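PDB 4P4M: DNA polymerase beta from Leishmania infantum, which adds deoxyribonucleotides from their triphosphates to the growing end of a DNA strand and probably serves in base excision repair. Local coordinates for residues 166-170 with 226-232; 100-104 with 121-127; 283-287 with 356-362. One frame throughout, in Å; residues are numbered along the deposited sequence. Where two conformers were deposited one is given.

Overall arrangement
All three contacts lie within one chain, each joining a different pair of elements. Interaction 1 packs helix 157-175 of the palm against the end of helix 219-229, interaction 2 joins two short helices of the fingers region, and interaction 3 sets helix 282-290 against helix 359-365 in the thumb. All are partly buried; leucines L167, L227, L101, L127 and L287 lie inside, while Y166, K170 and E100 stand nearer the surface. Interaction 1 rests on a tyrosine stack, interaction 2 on aliphatic packing beside a DNA-bound sodium ion, and interaction 3 on a proline and aliphatic side chains beside a buried, salt-bridged glutamate. Interactions 2 and 3 lie on opposite sides of the chain's centre.

Interaction 1: residues 166-170 with 226-232; sequences YLREK and FLESLKY
Y166 and Y232 form an offset stack, their ring centroids 4.8 Å apart and their planes inclined by 26°. The two side chains run past each other in opposite directions, and Y166 CE2 comes within 3.5 Å of Y232 CD1. Turning CG anti to the backbone N (chi1 -173°) carries the Y166 ring across to this partner. On the face of Y166 away from Y232 lies K170, its CG 3.6 Å above the ring plane. Tyrosine suits this border: the ring packs, while its OH passes L230 CB at 3.6 Å and meets a water. Deeper in, L167 and L227 cross at about a right angle, L167 CD2 lying 3.8 Å from L227 CD1. The same L167 methyl meets the Y232 ring. A bend at chi2 (-38°) brings the K170 methylenes obliquely across L230, K170 CD lying 3.8 Å from L230 CD1, and lets NZ form a salt bridge with E169 OE1. The chain turns back to present Y232 because K231, with positive phi, closes helix 219-229 in a Schellman motif. Helix 157-175 and this end pack in the palm: L167 reaches strand 179-183, L227 touches L233 on strand 233-236, and Y232 OH bonds to H163.

Interaction 2: residues 100-104 with 121-127; sequences ELTQV and IFTVDEL. With NA (sodium ion), chain F.
V124 sits against the end of helix 93-101, its CG2 methyl 3.2 Å from E100 O, a tight approach. The glutamate side chain crosses this valine obliquely: CG stands anti to the backbone N (chi1 171°), and a bend at chi2 (87°) brings OE2 back over the start of helix 124-130. There it accepts a weak but nearly straight bond from V124 N, 3.5 Å long, and a water donates to the same oxygen and accepts a weak bond from D125 N. An acid suits this place because the first N-H groups of a helix find no carbonyl in a preceding turn; T123 is the N-cap, its OG1 accepting from E126 N. Q103 grips E100 O through both N and NE2. L101 CD2 lies 3.7 Å from T123 O, and V104 CG2 meets L127 CD2 tip to tip at 4.0 Å. T102 O and V104 O, in a type I turn, bind a sodium ion with F107 O and a DNA phosphate, as in the helix-hairpin-helix of X-family polymerases, formed here by helices 93-101 and 109-119. Helix 109-119 packs on L101 and L127, I145 of helix 139-146 touches V104 and L127, and F148 of helix 148-151 meets V104 and V124.

Interaction 3: residues 283-287 with 356-362; sequences PTAML and VRSEQDV
The turn that leads into helix 359-365 lies against one side of helix 282-290, P283 and S358 approaching to 5.4 Å between CA atoms, with no hydrogen bond passing from one segment to the other. P283 presses its ring on the backbone of that turn, CG lying 3.6 Å from R357 O; a compact proline packs well here and, in the first turn of a helix, gives up no N-H bond. Beside it, T284 CG2 touches both V356 CG2 and V362 CG2, while its OG1 bonds to E312 O and S281 O. L287 and V362 meet tip to tip, CD1 of the leucine 3.7 Å from CB of the valine. S358 and D361 make a capping box at the start of helix 359-365 in the thumb: S358 OG accepts from D361 N at 3.0 Å, and D361 OD2 accepts from S358 N at 3.2 Å. The same carboxylate oxygen is also met nearly head-on by R357 N at 2.8 Å, so it ties down two successive peptide groups. The E359 and L287 side chains pass in opposite senses, the extended glutamate (chi2 -177°) placing OE2 3.8 Å from L287 CD2. Its methylenes suit the apolar wall, and its buried carboxylate has salt bridges from OE1 to R376 and R188, whose positive charges would favour the ionised form. M299 of helix 293-305 touches both L287 and V362.

Interaction 1: residues 166-170 with 226-232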
# COMPACT_ATOMS: atom_id res chain seq x y z
N TYR A 166 5.14 -1.55 -16.92
CA TYR A 166 5.08 -0.11 -17.12
C TYR A 166 5.82 0.63 -16.01
O TYR A 166 6.66 1.49 -16.27
CB TYR A 166 3.62 0.37 -17.20
CG TYR A 166 3.46 1.84 -17.57
CD1 TYR A 166 3.38 2.24 -18.90
CD2 TYR A 166 3.39 2.82 -16.59
CE1 TYR A 166 3.24 3.59 -19.24
CE2 TYR A 166 3.24 4.17 -16.92
CZ TYR A 166 3.17 4.54 -18.24
OH TYR A 166 3.02 5.87 -18.55
N LEU A 167 5.50 0.30 -14.76
CA LEU A 167 6.13 0.98 -13.62
C LEU A 167 7.64 0.72 -13.58
O LEU A 167 8.43 1.63 -13.27
CB LEU A 167 5.46 0.56 -12.30
CG LEU A 167 4.03 1.10 -12.09
CD1 LEU A 167 3.32 0.36 -10.97
CD2 LEU A 167 4.03 2.61 -11.84
N ARG A 168 8.05 -0.51 -13.89
CA ARG A 168 9.49 -0.84 -13.93
C ARG A 168 10.23 -0.05 -15.01
O ARG A 168 11.34 0.48 -14.79
CB ARG A 168 9.70 -2.35 -14.16
CG ARG A 168 9.42 -3.21 -12.93
CD ARG A 168 9.82 -4.67 -13.15
NE ARG A 168 9.85 -5.40 -11.89
CZ ARG A 168 9.74 -6.72 -11.78
NH1 ARG A 168 9.58 -7.46 -12.87
NH2 ARG A 168 9.79 -7.28 -10.58
N GLU A 169 9.63 0.03 -16.19
CA GLU A 169 10.23 0.82 -17.26
C GLU A 169 10.34 2.30 -16.89
O GLU A 169 11.40 2.91 -17.10
CB GLU A 169 9.45 0.66 -18.57
CG GLU A 169 10.01 1.50 -19.70
CD GLU A 169 9.23 1.38 -21.00
OE1 GLU A 169 8.32 2.20 -21.23
OE2 GLU A 169 9.53 0.45 -21.78
N LYS A 170 9.27 2.89 -16.35
CA LYS A 170 9.29 4.33 -16.03
C LYS A 170 10.24 4.61 -14.88
O LYS A 170 10.90 5.64 -14.85
CB LYS A 170 7.88 4.86 -15.70
CG LYS A 170 6.85 4.73 -16.84
CD LYS A 170 7.50 4.98 -18.19
CE LYS A 170 6.53 4.81 -19.35
NZ LYS A 170 7.30 4.77 -20.64
N PHE A 226 6.61 12.33 -12.47
CA PHE A 226 6.93 11.76 -13.78
C PHE A 226 5.72 10.98 -14.34
O PHE A 226 5.33 11.17 -15.50
CB PHE A 226 8.18 10.88 -13.69
CG PHE A 226 8.71 10.42 -15.03
CD1 PHE A 226 9.34 11.32 -15.89
CD2 PHE A 226 8.61 9.09 -15.42
CE1 PHE A 226 9.82 10.91 -17.12
CE2 PHE A 226 9.10 8.67 -16.65
CZ PHE A 226 9.71 9.58 -17.50
N LEU A 227 5.14 10.11 -13.51
CA LEU A 227 3.96 9.34 -13.91
C LEU A 227 2.75 10.23 -14.21
O LEU A 227 1.93 9.90 -15.06
CB LEU A 227 3.59 8.31 -12.83
CG LEU A 227 4.64 7.22 -12.55
CD1 LEU A 227 4.24 6.40 -11.33
CD2 LEU A 227 4.83 6.31 -13.77
N GLU A 228 2.64 11.35 -13.51
CA GLU A 228 1.57 12.31 -13.80
C GLU A 228 1.77 13.00 -15.16
O GLU A 228 0.80 13.21 -15.90
CB GLU A 228 1.44 13.33 -12.65
CG GLU A 228 0.83 12.71 -11.39
CD GLU A 228 0.95 13.58 -10.15
OE1 GLU A 228 1.75 14.54 -10.16
OE2 GLU A 228 0.24 13.30 -9.16
N SER A 229 3.02 13.32 -15.50
CA SER A 229 3.30 13.98 -16.79
C SER A 229 3.00 13.05 -17.97
O SER A 229 2.68 13.52 -19.07
CB SER A 229 4.75 14.49 -16.85
OG SER A 229 5.69 13.43 -16.95
N LEU A 230 3.07 11.75 -17.72
CA LEU A 230 2.76 10.74 -18.74
C LEU A 230 1.26 10.43 -18.81
O LEU A 230 0.82 9.65 -19.66
CB LEU A 230 3.52 9.45 -18.45
CG LEU A 230 5.03 9.52 -18.72
CD1 LEU A 230 5.74 8.34 -18.06
CD2 LEU A 230 5.29 9.56 -20.21
N LYS A 231 0.48 11.03 -17.92
CA LYS A 231 -0.96 10.79 -17.82
C LYS A 231 -1.32 9.36 -17.38
O LYS A 231 -2.44 8.89 -17.62
CB LYS A 231 -1.69 11.14 -19.13
CG LYS A 231 -1.37 12.53 -19.68
CD LYS A 231 -1.66 13.61 -18.65
CE LYS A 231 -1.24 14.98 -19.17
NZ LYS A 231 -1.50 16.07 -18.18
N TYR A 232 -0.36 8.68 -16.75
CA TYR A 232 -0.66 7.40 -16.10
C TYR A 232 -1.38 7.65 -14.78
O TYR A 232 -2.52 7.23 -14.60
CB TYR A 232 0.63 6.59 -15.88
CG TYR A 232 0.44 5.29 -15.09
CD1 TYR A 232 -0.07 4.15 -15.70
CD2 TYR A 232 0.78 5.22 -13.75
CE1 TYR A 232 -0.24 2.94 -14.98
CE2 TYR A 232 0.60 4.03 -13.01
CZ TYR A 232 0.10 2.90 -13.63
OH TYR A 232 -0.05 1.74 -12.89
O HOH W 1 1.94 6.62 -20.73

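Interaction 2: residues 100-104 with 121-127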
# COMPACT_ATOMS: atom_id res chain seq x y z
N GLU A 100 -24.39 0.99 3.49
CA GLU A 100 -24.46 1.35 2.08
C GLU A 100 -23.35 2.35 1.73
O GLU A 100 -22.57 2.13 0.81
CB GLU A 100 -25.82 1.98 1.79
CG GLU A 100 -25.96 2.59 0.41
CD GLU A 100 -26.39 1.58 -0.63
OE1 GLU A 100 -26.56 0.39 -0.28
OE2 GLU A 100 -26.56 1.98 -1.81
N LEU A 101 -23.31 3.45 2.49
CA LEU A 101 -22.40 4.54 2.19
C LEU A 101 -20.92 4.19 2.39
O LEU A 101 -20.05 4.72 1.70
CB LEU A 101 -22.79 5.79 2.99
CG LEU A 101 -24.12 6.42 2.59
CD1 LEU A 101 -24.60 7.44 3.62
CD2 LEU A 101 -24.01 7.06 1.21
N THR A 102 -20.64 3.28 3.33
CA THR A 102 -19.26 2.88 3.56
C THR A 102 -18.72 2.03 2.41
O THR A 102 -17.59 1.56 2.47
CB THR A 102 -19.07 2.12 4.90
OG1 THR A 102 -19.90 0.95 4.91
CG2 THR A 102 -19.43 3.02 6.08
N GLN A 103 -19.52 1.82 1.37
CA GLN A 103 -19.00 1.15 0.18
C GLN A 103 -18.07 2.08 -0.60
O GLN A 103 -17.21 1.62 -1.36
CB GLN A 103 -20.13 0.67 -0.73
CG GLN A 103 -20.98 -0.45 -0.15
CD GLN A 103 -22.01 -0.95 -1.15
OE1 GLN A 103 -21.87 -2.04 -1.71
NE2 GLN A 103 -23.05 -0.16 -1.37
N VAL A 104 -18.24 3.39 -0.41
CA VAL A 104 -17.40 4.37 -1.10
C VAL A 104 -16.04 4.56 -0.43
O VAL A 104 -15.97 4.75 0.78
CB VAL A 104 -18.08 5.74 -1.18
CG1 VAL A 104 -17.23 6.69 -2.02
CG2 VAL A 104 -19.48 5.60 -1.75
N ILE A 121 -28.82 12.04 3.23
CA ILE A 121 -28.39 11.13 2.17
C ILE A 121 -28.32 9.72 2.72
O ILE A 121 -27.66 9.48 3.73
CB ILE A 121 -27.01 11.54 1.65
CG1 ILE A 121 -27.09 12.90 0.95
CG2 ILE A 121 -26.45 10.48 0.71
CD1 ILE A 121 -25.77 13.42 0.45
N PHE A 122 -29.00 8.78 2.07
CA PHE A 122 -29.03 7.40 2.57
C PHE A 122 -28.65 6.34 1.53
O PHE A 122 -28.65 5.14 1.84
CB PHE A 122 -30.38 7.07 3.23
CG PHE A 122 -31.57 7.24 2.32
CD1 PHE A 122 -32.14 8.49 2.13
CD2 PHE A 122 -32.13 6.15 1.67
CE1 PHE A 122 -33.24 8.65 1.30
CE2 PHE A 122 -33.23 6.30 0.84
CZ PHE A 122 -33.79 7.55 0.65
N THR A 123 -28.32 6.76 0.32
CA THR A 123 -27.86 5.81 -0.70
C THR A 123 -26.62 6.32 -1.41
O THR A 123 -26.41 7.53 -1.52
CB THR A 123 -28.94 5.52 -1.78
OG1 THR A 123 -29.06 6.65 -2.65
CG2 THR A 123 -30.29 5.20 -1.14
N VAL A 124 -25.82 5.39 -1.91
CA VAL A 124 -24.63 5.72 -2.68
C VAL A 124 -24.98 6.55 -3.91
O VAL A 124 -24.26 7.48 -4.25
CB VAL A 124 -23.88 4.44 -3.12
CG1 VAL A 124 -22.77 4.78 -4.11
CG2 VAL A 124 -23.30 3.72 -1.90
N ASP A 125 -26.09 6.20 -4.56
CA ASP A 125 -26.56 6.87 -5.78
C ASP A 125 -26.80 8.36 -5.54
O ASP A 125 -26.48 9.19 -6.38
CB ASP A 125 -27.86 6.19 -6.26
CG ASP A 125 -28.22 6.55 -7.70
OD1 ASP A 125 -27.31 6.89 -8.49
OD2 ASP A 125 -29.43 6.46 -8.06
N GLU A 126 -27.38 8.68 -4.38
CA GLU A 126 -27.62 10.07 -4.01
C GLU A 126 -26.31 10.81 -3.69
O GLU A 126 -26.15 11.97 -4.04
CB GLU A 126 -28.57 10.15 -2.81
CG GLU A 126 -29.99 9.71 -3.12
CD GLU A 126 -30.63 10.53 -4.24
OE1 GLU A 126 -30.15 11.65 -4.52
OE2 GLU A 126 -31.61 10.04 -4.84
N LEU A 127 -25.39 10.12 -3.02
CA LEU A 127 -24.07 10.70 -2.75
C LEU A 127 -23.36 11.10 -4.04
O LEU A 127 -22.80 12.19 -4.12
CB LEU A 127 -23.20 9.75 -1.93
CG LEU A 127 -21.77 10.22 -1.61
CD1 LEU A 127 -21.78 11.58 -0.89
CD2 LEU A 127 -21.05 9.19 -0.76
NA NA F . -15.35 2.94 2.69
O HOH W 2 -26.72 3.20 -4.76
O HOH W 3 -14.48 1.45 0.99
O HOH W 4 -14.91 1.18 4.31

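Interaction 3: residues 283-287 with 356-362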
# COMPACT_ATOMS: atom_id res chain seq x y z
N PRO A 283 13.24 -7.38 2.48
CA PRO A 283 12.65 -8.71 2.72
C PRO A 283 11.42 -8.67 3.64
O PRO A 283 10.43 -9.37 3.39
CB PRO A 283 13.80 -9.49 3.40
CG PRO A 283 15.06 -8.81 2.88
CD PRO A 283 14.68 -7.34 2.80
N THR A 284 11.48 -7.87 4.71
CA THR A 284 10.32 -7.76 5.59
C THR A 284 9.17 -6.96 4.94
O THR A 284 8.01 -7.19 5.26
CB THR A 284 10.71 -7.13 6.96
OG1 THR A 284 11.60 -6.04 6.74
CG2 THR A 284 11.41 -8.17 7.85
N ALA A 285 9.49 -6.03 4.05
CA ALA A 285 8.43 -5.31 3.32
C ALA A 285 7.75 -6.22 2.29
O ALA A 285 6.54 -6.12 2.06
CB ALA A 285 9.00 -4.03 2.65
N MET A 286 8.52 -7.10 1.66
CA MET A 286 7.92 -8.08 0.75
C MET A 286 6.91 -8.94 1.51
O MET A 286 5.81 -9.22 1.00
CB MET A 286 8.98 -8.94 0.07
CG MET A 286 9.74 -8.19 -1.01
SD MET A 286 11.12 -9.14 -1.68
CE MET A 286 10.23 -10.50 -2.44
N LEU A 287 7.25 -9.36 2.73
CA LEU A 287 6.31 -10.13 3.54
C LEU A 287 5.05 -9.32 3.84
O LEU A 287 3.93 -9.80 3.66
CB LEU A 287 6.93 -10.56 4.87
CG LEU A 287 7.73 -11.86 4.93
CD1 LEU A 287 8.49 -11.93 6.26
CD2 LEU A 287 6.79 -13.07 4.75
N VAL A 356 17.99 -9.86 8.16
CA VAL A 356 17.51 -10.95 7.30
C VAL A 356 17.74 -10.62 5.83
O VAL A 356 17.75 -9.45 5.46
CB VAL A 356 16.02 -11.27 7.56
CG1 VAL A 356 15.82 -11.79 8.97
CG2 VAL A 356 15.13 -10.04 7.30
N ARG A 357 17.93 -11.65 5.00
CA ARG A 357 18.12 -11.43 3.57
C ARG A 357 16.97 -11.98 2.74
O ARG A 357 16.82 -11.64 1.57
CB ARG A 357 19.44 -12.05 3.08
CG ARG A 357 19.43 -13.56 2.98
CD ARG A 357 20.47 -14.08 1.98
NE ARG A 357 19.87 -14.42 0.70
CZ ARG A 357 19.25 -15.57 0.45
NH1 ARG A 357 19.16 -16.49 1.41
NH2 ARG A 357 18.72 -15.80 -0.74
N SER A 358 16.14 -12.83 3.35
CA SER A 358 15.04 -13.50 2.64
C SER A 358 13.79 -13.62 3.50
O SER A 358 13.87 -13.53 4.74
CB SER A 358 15.48 -14.91 2.22
OG SER A 358 15.65 -15.75 3.37
N GLU A 359 12.64 -13.81 2.86
CA GLU A 359 11.42 -14.13 3.61
C GLU A 359 11.61 -15.39 4.44
O GLU A 359 11.19 -15.45 5.61
CB GLU A 359 10.21 -14.31 2.67
CG GLU A 359 9.84 -13.05 1.87
CD GLU A 359 8.59 -13.26 1.02
OE1 GLU A 359 8.54 -14.26 0.26
OE2 GLU A 359 7.66 -12.42 1.11
N GLN A 360 12.25 -16.41 3.85
CA GLN A 360 12.51 -17.67 4.55
C GLN A 360 13.23 -17.45 5.89
O GLN A 360 12.93 -18.14 6.88
CB GLN A 360 13.31 -18.65 3.67
CG GLN A 360 13.80 -19.93 4.39
CD GLN A 360 12.81 -21.09 4.30
OE1 GLN A 360 12.34 -21.38 3.10
NE2 GLN A 360 12.51 -21.75 5.31
N ASP A 361 14.17 -16.51 5.92
CA ASP A 361 14.88 -16.21 7.17
C ASP A 361 13.90 -15.89 8.30
O ASP A 361 14.08 -16.33 9.44
CB ASP A 361 15.81 -14.99 7.03
CG ASP A 361 17.10 -15.29 6.28
OD1 ASP A 361 17.56 -16.46 6.26
OD2 ASP A 361 17.66 -14.33 5.71
N VAL A 362 12.89 -15.08 8.00
CA VAL A 362 11.90 -14.66 9.00
C VAL A 362 11.07 -15.84 9.51
O VAL A 362 10.88 -15.99 10.73
CB VAL A 362 10.96 -13.55 8.46
CG1 VAL A 362 9.94 -13.14 9.52
CG2 VAL A 362 11.78 -12.34 7.99